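Protein sifA (Salmonella typhimurium, PDB 3CXB) is a secreted effector that interacts with host PLEKHM2 and is required for endosomal tubulation and the formation of Salmonella-induced filaments in epithelial cells. Local coordinates at residues Asp82-His87 against Leu98-Gln103; Asp36-Thr41 against Phe70-Leu75; His51-Ala56 against Glu63-Ile68. All blocks are in the same frame, centred on the assembly; numbering follows the deposited sequence.

Contact 1. Residues Asp82-His87 against Leu98-Gln103; sequences DRFQVH and LRIMDQ
The ring of Phe84 lies alongside the Ile100 side chain, both pointing the same way, with Phe84 CE2 3.7 Å from Ile100 CD1. They are a non-hydrogen-bonded pair in the antiparallel beta hairpin of strands 84-87 and 96-101, which forms one margin of a five-stranded antiparallel sheet. Two residues further along, Val86 and Leu98 repeat the arrangement on the same face, where Leu98 CD2 comes 3.3 Å from Val86 CB. This greasy face is turned to helix 62-75: Phe84 rests on Leu72, Val86 on Phe70 and Leu98 on Phe69.

Between the two pairs sits the hydrogen-bonded pair Gln85 and Arg99, whose backbones exchange Gln85 N to Arg99 O (3.0 Å) and Arg99 N to Gln85 O (2.9 Å). A third backbone bond, Met101 N to Arg83 O at 3.0 Å, carries the ladder past Phe84. Gln85 and Arg99 start out on the other face of the sheet. Arg99 CG sits between its backbone N and carbonyl carbon (chi1 48°), and from there the chain runs extended to NE, bringing the guanidinium to the edge of the His87 ring. His87 NE2 stands over one guanidinium face, 3.7 Å from Arg99 NH1, the two planes 61° apart. The charge itself is met by Glu108 of the next strand, through a salt bridge from Arg99 NH2.

At the end of the ladder Arg83 folds back through bends in the middle of its chain. Its NE and NH1 converge on a single oxygen, Asp82 OD1 (Arg83 NE to Asp82 OD1 2.6 Å). That leaves NH2 to cross to the other segment, where it donates to Asp102 O at 3.0 Å in a bent bond of 139°.

Contact 2. Residues Asp36-Thr41 against Phe70-Leu75; sequences DFFFST and FELKEL
The loop between helix 25-34 and helix 42-54 folds over the C-terminal end of helix 62-75, and aromatic rings make the contact. Phe38 does most of the work. Its CB already points at the helix, and the rotation about that bond (chi1 -40°) carries the ring edge, the CD2–CE2 side, to the last turn. Phe38 CD2 packs on Leu75 CB at 3.6 Å, while the far corner of the ring, Phe38 CZ, reaches Leu72 CD2 at 4.0 Å. The contact is thus apolar packing of a ring edge on two leucines; Phe38 CE2 also lies 3.3 Å from Leu72 O, near the ring plane. Phe37 CB lies over one face of the Phe38 ring. Phe39 also turns a ring edge to the helix, its CE1 3.4 Å from Leu75 O, but this exposed residue is poorly ordered and the detail is less certain.

Helix 42-54 packs against the same residues, Ala46 touching Phe38, Leu72 and Leu75. Beyond the helix end, the backbones of Phe37 and Cys77 are hydrogen-bonded, and on the sheet side Leu72 meets strand 84-87.

Contact 3. Residues His51-Ala56 against Glu63-Ile68; sequences HEMLFA and ERLTEI
Glu52 reaches from helix 42-54 to Arg64 of helix 62-75 and takes the side-on edge of its guanidinium, one nitrogen to each carboxylate oxygen. Arg64 NE donates to Glu52 OE1 at 2.6 Å in an almost straight bond (177°), and Arg64 NH1 donates to Glu52 OE2 at 2.8 Å. Both oxygens are met on their syn side. The donors lie somewhat out of the carboxylate plane, consistent with the 35° between the two flat groups. Glu52 is fully extended, whereas Arg64 bends at chi2 (58°), which brings its edge round to face the acid.

The remaining nitrogen, Arg64 NH2, points along its own helix toward the C-terminal end. It donates to Glu67 OE2 at 2.7 Å and forms a further salt bridge with Glu71, one turn beyond. Three carboxylates thus share one guanidinium, which fixes its rotation and probably keeps it charged, while its charge partly offsets the repulsion among the acids. Glu67 keeps its other oxygen, OE1, for a hydrogen bond with His300 NE2. Thr66 OG1 donates to Glu63 O at 2.8 Å, so that carbonyl takes a second donor besides the helical bond from Glu67 N; the same hydroxyl is hydrogen-bonded to Tyr158 OH.

Apolar groups back this polar layer. Ile68 CG1 sits 3.6 Å above the plane of the Arg64 guanidinium, over its centre, and Ile68 CD1 continues to Met53 CB at 4.1 Å. Deeper in, Met53 SD is 4.4 Å from Leu65 CD2, and Met53 and Leu65 both go on to meet strands 108-114 and 118-123. The whole is a helix–loop–helix pair whose interface has a buried apolar side against a beta sheet and a salt-bridge network, Glu52–Arg64–Glu67, along its partly exposed border.

Overall arrangement
Helix 62-75 is the common element: contact 3 uses its first half, contact 2 its last turns, and contact 1 packs against it. Centres lie about 13 Å apart for contacts 1 and 2, about 15 Å for 2 and 3, and about 16 Å for 1 and 3. Along the chain contact 3 is nested within the loop closed by contact 2, and contact 1 follows both. Contact 1 meets contact 2 through Arg83 on Phe37 and Phe84 on Lys73, and contact 3 through Leu98 on Thr66. Loop and helices thus pack beside the five-stranded sheet; the PLEKHM2-interacting region spans nearly the whole chain, so they form scaffold without marking an interface.

Contact 1. Residues Asp82-His87 against Leu98-Gln103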
loop_
_atom_site.group_PDB
_atom_site.type_symbol
_atom_site.label_atom_id
_atom_site.label_comp_id
_atom_site.label_asym_id
_atom_site.label_seq_id
_atom_site.Cartn_x
_atom_site.Cartn_y
_atom_site.Cartn_z
ATOM N N ASP A 82 12.979 -18.171 1.524
ATOM C CA ASP A 82 14.183 -17.354 1.607
ATOM C C ASP A 82 14.649 -17.058 0.189
ATOM O O ASP A 82 15.617 -16.334 -0.017
ATOM C CB ASP A 82 15.299 -18.031 2.430
ATOM C CG ASP A 82 15.666 -19.405 1.919
ATOM O OD1 ASP A 82 15.721 -19.582 0.690
ATOM O OD2 ASP A 82 15.913 -20.304 2.758
ATOM N N ARG A 83 13.943 -17.614 -0.790
ATOM C CA ARG A 83 14.277 -17.374 -2.187
ATOM C C ARG A 83 13.718 -16.033 -2.656
ATOM O O ARG A 83 14.054 -15.577 -3.742
ATOM C CB ARG A 83 13.711 -18.469 -3.099
ATOM C CG ARG A 83 14.347 -19.844 -2.986
ATOM C CD ARG A 83 15.854 -19.777 -3.088
ATOM N NE ARG A 83 16.451 -19.563 -1.774
ATOM C CZ ARG A 83 17.696 -19.148 -1.569
ATOM N NH1 ARG A 83 18.146 -18.993 -0.328
ATOM N NH2 ARG A 83 18.484 -18.869 -2.599
ATOM N N PHE A 84 12.850 -15.418 -1.854
ATOM C CA PHE A 84 12.252 -14.127 -2.197
ATOM C C PHE A 84 12.910 -13.025 -1.372
ATOM O O PHE A 84 12.499 -12.750 -0.241
ATOM C CB PHE A 84 10.748 -14.138 -1.905
ATOM C CG PHE A 84 9.972 -15.107 -2.740
ATOM C CD1 PHE A 84 9.987 -16.456 -2.450
ATOM C CD2 PHE A 84 9.222 -14.658 -3.835
ATOM C CE1 PHE A 84 9.265 -17.354 -3.240
ATOM C CE2 PHE A 84 8.495 -15.545 -4.633
ATOM C CZ PHE A 84 8.514 -16.893 -4.337
ATOM N N GLN A 85 13.904 -12.365 -1.945
ATOM C CA GLN A 85 14.618 -11.332 -1.205
ATOM C C GLN A 85 14.369 -9.911 -1.707
ATOM O O GLN A 85 14.202 -9.692 -2.902
ATOM C CB GLN A 85 16.111 -11.659 -1.249
ATOM C CG GLN A 85 16.394 -13.161 -1.112
ATOM C CD GLN A 85 17.763 -13.569 -1.632
ATOM O OE1 GLN A 85 18.139 -13.232 -2.753
ATOM N NE2 GLN A 85 18.507 -14.308 -0.822
ATOM N N VAL A 86 14.346 -8.955 -0.783
ATOM C CA VAL A 86 14.140 -7.548 -1.107
ATOM C C VAL A 86 15.159 -6.703 -0.329
ATOM O O VAL A 86 15.383 -6.938 0.856
ATOM C CB VAL A 86 12.666 -7.079 -0.779
ATOM C CG1 VAL A 86 11.999 -8.032 0.175
ATOM C CG2 VAL A 86 12.665 -5.697 -0.184
ATOM N N HIS A 87 15.768 -5.721 -0.993
ATOM C CA HIS A 87 16.765 -4.869 -0.347
ATOM C C HIS A 87 16.962 -3.583 -1.141
ATOM O O HIS A 87 16.565 -3.508 -2.306
ATOM C CB HIS A 87 18.100 -5.600 -0.324
ATOM C CG HIS A 87 18.707 -5.754 -1.684
ATOM N ND1 HIS A 87 19.538 -4.801 -2.239
ATOM C CD2 HIS A 87 18.534 -6.703 -2.635
ATOM C CE1 HIS A 87 19.846 -5.158 -3.474
ATOM N NE2 HIS A 87 19.250 -6.307 -3.739
ATOM N N LEU A 98 13.253 -6.199 -5.656
ATOM C CA LEU A 98 12.607 -7.395 -5.127
ATOM C C LEU A 98 13.040 -8.428 -6.124
ATOM O O LEU A 98 13.133 -8.122 -7.305
ATOM C CB LEU A 98 11.075 -7.273 -5.155
ATOM C CG LEU A 98 10.462 -5.971 -4.621
ATOM C CD1 LEU A 98 8.964 -6.050 -4.698
ATOM C CD2 LEU A 98 10.869 -5.735 -3.200
ATOM N N ARG A 99 13.303 -9.643 -5.667
ATOM C CA ARG A 99 13.747 -10.665 -6.588
ATOM C C ARG A 99 13.552 -12.086 -6.102
ATOM O O ARG A 99 13.396 -12.333 -4.915
ATOM C CB ARG A 99 15.215 -10.439 -6.901
ATOM C CG ARG A 99 16.038 -10.208 -5.665
ATOM C CD ARG A 99 17.504 -10.031 -6.008
ATOM N NE ARG A 99 18.308 -9.883 -4.796
ATOM C CZ ARG A 99 19.632 -9.972 -4.752
ATOM N NH1 ARG A 99 20.254 -9.824 -3.591
ATOM N NH2 ARG A 99 20.330 -10.213 -5.860
ATOM N N ILE A 100 13.570 -13.017 -7.043
ATOM C CA ILE A 100 13.423 -14.423 -6.745
ATOM C C ILE A 100 14.708 -15.062 -7.239
ATOM O O ILE A 100 14.968 -15.041 -8.445
ATOM C CB ILE A 100 12.245 -15.042 -7.534
ATOM C CG1 ILE A 100 10.945 -14.286 -7.233
ATOM C CG2 ILE A 100 12.091 -16.521 -7.177
ATOM C CD1 ILE A 100 9.739 -14.812 -7.994
ATOM N N MET A 101 15.500 -15.628 -6.327
ATOM C CA MET A 101 16.775 -16.269 -6.677
ATOM C C MET A 101 16.617 -17.749 -6.977
ATOM O O MET A 101 15.514 -18.276 -6.961
ATOM C CB MET A 101 17.778 -16.117 -5.536
ATOM C CG MET A 101 18.077 -14.693 -5.148
ATOM S SD MET A 101 18.844 -13.800 -6.483
ATOM C CE MET A 101 17.382 -13.087 -7.241
ATOM N N ASP A 102 17.730 -18.422 -7.245
ATOM C CA ASP A 102 17.694 -19.853 -7.527
ATOM C C ASP A 102 18.200 -20.570 -6.281
ATOM O O ASP A 102 18.675 -19.926 -5.348
ATOM C CB ASP A 102 18.592 -20.193 -8.722
ATOM C CG ASP A 102 18.212 -21.514 -9.387
ATOM O OD1 ASP A 102 18.119 -22.547 -8.686
ATOM O OD2 ASP A 102 18.006 -21.523 -10.620
ATOM N N GLN A 103 18.098 -21.896 -6.265
ATOM C CA GLN A 103 18.552 -22.687 -5.123
ATOM C C GLN A 103 19.942 -22.279 -4.643
ATOM O O GLN A 103 20.095 -21.708 -3.561
ATOM C CB GLN A 103 18.557 -24.177 -5.479
ATOM C CG GLN A 103 17.172 -24.786 -5.645
ATOM C CD GLN A 103 16.373 -24.782 -4.354
ATOM O OE1 GLN A 103 16.112 -23.727 -3.774
ATOM N NE2 GLN A 103 15.978 -25.966 -3.899
#

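Contact 2. Residues Asp36-Thr41 against Phe70-Leu75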
loop_
_atom_site.group_PDB
_atom_site.type_symbol
_atom_site.label_atom_id
_atom_site.label_comp_id
_atom_site.label_asym_id
_atom_site.label_seq_id
_atom_site.Cartn_x
_atom_site.Cartn_y
_atom_site.Cartn_z
ATOM N N ASP A 36 7.970 -25.806 -8.596
ATOM C CA ASP A 36 7.979 -26.583 -7.364
ATOM C C ASP A 36 8.057 -25.734 -6.119
ATOM O O ASP A 36 8.087 -26.258 -5.012
ATOM C CB ASP A 36 9.135 -27.586 -7.373
ATOM C CG ASP A 36 9.085 -28.524 -8.571
ATOM O OD1 ASP A 36 8.057 -29.214 -8.765
ATOM O OD2 ASP A 36 10.087 -28.566 -9.317
ATOM N N PHE A 37 8.083 -24.423 -6.291
ATOM C CA PHE A 37 8.146 -23.530 -5.148
ATOM C C PHE A 37 6.807 -23.440 -4.420
ATOM O O PHE A 37 6.725 -22.862 -3.337
ATOM C CB PHE A 37 8.565 -22.131 -5.601
ATOM C CG PHE A 37 10.028 -21.998 -5.886
ATOM C CD1 PHE A 37 10.652 -22.828 -6.813
ATOM C CD2 PHE A 37 10.787 -21.031 -5.233
ATOM C CE1 PHE A 37 12.017 -22.701 -7.088
ATOM C CE2 PHE A 37 12.152 -20.893 -5.499
ATOM C CZ PHE A 37 12.768 -21.733 -6.431
ATOM N N PHE A 38 5.763 -24.015 -5.010
ATOM C CA PHE A 38 4.430 -23.957 -4.419
ATOM C C PHE A 38 3.734 -25.305 -4.329
ATOM O O PHE A 38 3.906 -26.161 -5.197
ATOM C CB PHE A 38 3.559 -23.010 -5.228
ATOM C CG PHE A 38 4.272 -21.781 -5.675
ATOM C CD1 PHE A 38 4.917 -21.750 -6.897
ATOM C CD2 PHE A 38 4.266 -20.634 -4.890
ATOM C CE1 PHE A 38 5.548 -20.592 -7.337
ATOM C CE2 PHE A 38 4.894 -19.473 -5.318
ATOM C CZ PHE A 38 5.532 -19.450 -6.546
ATOM N N PHE A 39 2.927 -25.469 -3.281
ATOM C CA PHE A 39 2.196 -26.710 -3.042
ATOM C C PHE A 39 1.134 -27.013 -4.103
ATOM O O PHE A 39 1.275 -26.627 -5.265
ATOM C CB PHE A 39 1.548 -26.679 -1.658
ATOM C CG PHE A 39 0.588 -25.545 -1.464
ATOM C CD1 PHE A 39 1.036 -24.228 -1.489
ATOM C CD2 PHE A 39 -0.767 -25.790 -1.239
ATOM C CE1 PHE A 39 0.155 -23.168 -1.290
ATOM C CE2 PHE A 39 -1.661 -24.733 -1.038
ATOM C CZ PHE A 39 -1.197 -23.420 -1.063
ATOM N N SER A 40 0.073 -27.704 -3.692
ATOM C CA SER A 40 -1.009 -28.101 -4.589
ATOM C C SER A 40 -1.734 -26.958 -5.303
ATOM O O SER A 40 -1.284 -26.466 -6.336
ATOM C CB SER A 40 -2.028 -28.950 -3.820
ATOM O OG SER A 40 -3.096 -29.347 -4.661
ATOM N N THR A 41 -2.871 -26.554 -4.752
ATOM C CA THR A 41 -3.684 -25.491 -5.324
ATOM C C THR A 41 -2.920 -24.192 -5.465
ATOM O O THR A 41 -3.338 -23.290 -6.186
ATOM C CB THR A 41 -4.894 -25.226 -4.439
ATOM O OG1 THR A 41 -5.662 -26.426 -4.322
ATOM C CG2 THR A 41 -5.748 -24.115 -5.014
ATOM N N PHE A 70 4.688 -10.499 -3.089
ATOM C CA PHE A 70 4.430 -11.165 -1.816
ATOM C C PHE A 70 3.328 -12.214 -1.859
ATOM O O PHE A 70 3.292 -13.124 -1.040
ATOM C CB PHE A 70 4.183 -10.115 -0.733
ATOM C CG PHE A 70 5.431 -9.360 -0.370
ATOM C CD1 PHE A 70 6.396 -9.936 0.445
ATOM C CD2 PHE A 70 5.690 -8.113 -0.913
ATOM C CE1 PHE A 70 7.610 -9.294 0.678
ATOM C CE2 PHE A 70 6.919 -7.464 -0.676
ATOM C CZ PHE A 70 7.867 -8.051 0.124
ATOM N N GLU A 71 2.425 -12.106 -2.819
ATOM C CA GLU A 71 1.401 -13.131 -2.911
ATOM C C GLU A 71 2.171 -14.387 -3.327
ATOM O O GLU A 71 1.865 -15.498 -2.910
ATOM C CB GLU A 71 0.339 -12.748 -3.953
ATOM C CG GLU A 71 -0.789 -11.847 -3.403
ATOM C CD GLU A 71 -1.722 -11.283 -4.480
ATOM O OE1 GLU A 71 -2.148 -12.060 -5.371
ATOM O OE2 GLU A 71 -2.045 -10.067 -4.424
ATOM N N LEU A 72 3.196 -14.201 -4.146
ATOM C CA LEU A 72 3.987 -15.333 -4.578
ATOM C C LEU A 72 4.761 -15.880 -3.382
ATOM O O LEU A 72 4.719 -17.074 -3.099
ATOM C CB LEU A 72 4.957 -14.915 -5.690
ATOM C CG LEU A 72 4.301 -14.634 -7.045
ATOM C CD1 LEU A 72 5.231 -13.830 -7.924
ATOM C CD2 LEU A 72 3.926 -15.967 -7.729
ATOM N N LYS A 73 5.458 -14.995 -2.676
ATOM C CA LYS A 73 6.243 -15.409 -1.529
ATOM C C LYS A 73 5.352 -16.155 -0.542
ATOM O O LYS A 73 5.698 -17.234 -0.062
ATOM C CB LYS A 73 6.866 -14.197 -0.861
ATOM C CG LYS A 73 7.826 -14.555 0.251
ATOM C CD LYS A 73 8.376 -13.297 0.903
ATOM C CE LYS A 73 9.150 -13.597 2.168
ATOM N NZ LYS A 73 9.411 -12.323 2.902
ATOM N N GLU A 74 4.190 -15.586 -0.263
ATOM C CA GLU A 74 3.239 -16.199 0.648
ATOM C C GLU A 74 2.750 -17.548 0.089
ATOM O O GLU A 74 2.491 -18.476 0.848
ATOM C CB GLU A 74 2.066 -15.241 0.880
ATOM C CG GLU A 74 1.304 -15.430 2.193
ATOM C CD GLU A 74 0.490 -16.726 2.246
ATOM O OE1 GLU A 74 -0.252 -17.016 1.280
ATOM O OE2 GLU A 74 0.575 -17.454 3.263
ATOM N N LEU A 75 2.639 -17.676 -1.230
ATOM C CA LEU A 75 2.175 -18.939 -1.813
ATOM C C LEU A 75 3.216 -20.059 -1.795
ATOM O O LEU A 75 2.879 -21.243 -1.826
ATOM C CB LEU A 75 1.717 -18.739 -3.262
ATOM C CG LEU A 75 0.411 -17.975 -3.491
ATOM C CD1 LEU A 75 0.188 -17.776 -4.988
ATOM C CD2 LEU A 75 -0.750 -18.742 -2.861
#

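Contact 3. Residues His51-Ala56 against Glu63-Ile68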
loop_
_atom_site.group_PDB
_atom_site.type_symbol
_atom_site.label_atom_id
_atom_site.label_comp_id
_atom_site.label_asym_id
_atom_site.label_seq_id
_atom_site.Cartn_x
_atom_site.Cartn_y
_atom_site.Cartn_z
ATOM N N HIS A 51 0.998 -14.376 -14.627
ATOM C CA HIS A 51 0.320 -13.916 -15.821
ATOM C C HIS A 51 -0.080 -12.467 -15.695
ATOM O O HIS A 51 0.210 -11.661 -16.586
ATOM C CB HIS A 51 -0.914 -14.744 -16.129
ATOM C CG HIS A 51 -1.703 -14.212 -17.277
ATOM N ND1 HIS A 51 -2.669 -13.240 -17.128
ATOM C CD2 HIS A 51 -1.654 -14.495 -18.601
ATOM C CE1 HIS A 51 -3.186 -12.951 -18.310
ATOM N NE2 HIS A 51 -2.587 -13.697 -19.221
ATOM N N GLU A 52 -0.743 -12.121 -14.594
ATOM C CA GLU A 52 -1.152 -10.733 -14.406
ATOM C C GLU A 52 0.068 -9.807 -14.398
ATOM O O GLU A 52 0.033 -8.679 -14.900
ATOM C CB GLU A 52 -1.897 -10.558 -13.081
ATOM C CG GLU A 52 -2.191 -9.087 -12.751
ATOM C CD GLU A 52 -2.803 -8.900 -11.381
ATOM O OE1 GLU A 52 -3.002 -7.749 -10.947
ATOM O OE2 GLU A 52 -3.094 -9.912 -10.723
ATOM N N MET A 53 1.156 -10.314 -13.840
ATOM C CA MET A 53 2.359 -9.524 -13.689
ATOM C C MET A 53 3.167 -9.250 -14.915
ATOM O O MET A 53 3.663 -8.144 -15.090
ATOM C CB MET A 53 3.282 -10.160 -12.654
ATOM C CG MET A 53 4.598 -9.422 -12.491
ATOM S SD MET A 53 5.670 -10.268 -11.340
ATOM C CE MET A 53 7.172 -10.316 -12.232
ATOM N N LEU A 54 3.306 -10.239 -15.776
ATOM C CA LEU A 54 4.143 -10.030 -16.936
ATOM C C LEU A 54 3.541 -10.390 -18.256
ATOM O O LEU A 54 4.083 -10.005 -19.282
ATOM C CB LEU A 54 5.440 -10.817 -16.788
ATOM C CG LEU A 54 6.252 -10.595 -15.519
ATOM C CD1 LEU A 54 6.992 -11.875 -15.184
ATOM C CD2 LEU A 54 7.209 -9.430 -15.720
ATOM N N PHE A 55 2.434 -11.118 -18.264
ATOM C CA PHE A 55 1.888 -11.512 -19.556
ATOM C C PHE A 55 0.431 -11.195 -19.787
ATOM O O PHE A 55 -0.269 -11.975 -20.421
ATOM C CB PHE A 55 2.130 -13.010 -19.788
ATOM C CG PHE A 55 3.487 -13.487 -19.325
ATOM C CD1 PHE A 55 3.663 -13.979 -18.028
ATOM C CD2 PHE A 55 4.594 -13.423 -20.165
ATOM C CE1 PHE A 55 4.926 -14.400 -17.575
ATOM C CE2 PHE A 55 5.857 -13.838 -19.724
ATOM C CZ PHE A 55 6.020 -14.328 -18.424
ATOM N N ALA A 56 -0.028 -10.054 -19.281
ATOM C CA ALA A 56 -1.419 -9.646 -19.474
ATOM C C ALA A 56 -1.483 -8.551 -20.521
ATOM O O ALA A 56 -0.472 -8.219 -21.133
ATOM C CB ALA A 56 -2.016 -9.148 -18.180
ATOM N N GLU A 63 2.482 -0.384 -7.276
ATOM C CA GLU A 63 1.941 -0.891 -6.036
ATOM C C GLU A 63 1.475 -2.320 -6.250
ATOM O O GLU A 63 1.837 -3.215 -5.487
ATOM C CB GLU A 63 0.801 -0.011 -5.545
ATOM C CG GLU A 63 0.163 -0.444 -4.221
ATOM C CD GLU A 63 1.096 -0.353 -3.001
ATOM O OE1 GLU A 63 0.612 0.033 -1.909
ATOM O OE2 GLU A 63 2.303 -0.684 -3.120
ATOM N N ARG A 64 0.709 -2.553 -7.312
ATOM C CA ARG A 64 0.209 -3.904 -7.598
ATOM C C ARG A 64 1.388 -4.848 -7.880
ATOM O O ARG A 64 1.316 -6.062 -7.632
ATOM C CB ARG A 64 -0.755 -3.858 -8.781
ATOM C CG ARG A 64 -1.319 -5.201 -9.211
ATOM C CD ARG A 64 -2.046 -5.886 -8.077
ATOM N NE ARG A 64 -2.495 -7.228 -8.453
ATOM C CZ ARG A 64 -2.691 -8.212 -7.580
ATOM N NH1 ARG A 64 -3.102 -9.403 -7.998
ATOM N NH2 ARG A 64 -2.464 -7.999 -6.287
ATOM N N LEU A 65 2.471 -4.282 -8.409
ATOM C CA LEU A 65 3.678 -5.057 -8.676
ATOM C C LEU A 65 4.186 -5.632 -7.360
ATOM O O LEU A 65 4.385 -6.838 -7.252
ATOM C CB LEU A 65 4.794 -4.182 -9.248
ATOM C CG LEU A 65 5.707 -4.832 -10.296
ATOM C CD1 LEU A 65 6.861 -3.928 -10.565
ATOM C CD2 LEU A 65 6.190 -6.166 -9.862
ATOM N N THR A 66 4.404 -4.776 -6.364
ATOM C CA THR A 66 4.910 -5.269 -5.083
ATOM C C THR A 66 3.979 -6.282 -4.433
ATOM O O THR A 66 4.458 -7.277 -3.864
ATOM C CB THR A 66 5.165 -4.140 -4.072
ATOM O OG1 THR A 66 3.908 -3.621 -3.617
ATOM C CG2 THR A 66 5.968 -3.008 -4.719
ATOM N N GLU A 67 2.665 -6.066 -4.529
ATOM C CA GLU A 67 1.749 -7.017 -3.908
ATOM C C GLU A 67 1.949 -8.402 -4.474
ATOM O O GLU A 67 2.120 -9.378 -3.734
ATOM C CB GLU A 67 0.278 -6.643 -4.136
ATOM C CG GLU A 67 -0.236 -5.415 -3.420
ATOM C CD GLU A 67 -1.656 -5.088 -3.822
ATOM O OE1 GLU A 67 -2.229 -4.130 -3.250
ATOM O OE2 GLU A 67 -2.195 -5.787 -4.717
ATOM N N ILE A 68 1.922 -8.483 -5.797
ATOM C CA ILE A 68 2.022 -9.764 -6.471
ATOM C C ILE A 68 3.248 -10.511 -6.050
ATOM O O ILE A 68 3.248 -11.749 -5.950
ATOM C CB ILE A 68 2.024 -9.602 -7.994
ATOM C CG1 ILE A 68 0.746 -8.868 -8.431
ATOM C CG2 ILE A 68 2.061 -10.971 -8.651
ATOM C CD1 ILE A 68 0.718 -8.469 -9.919
#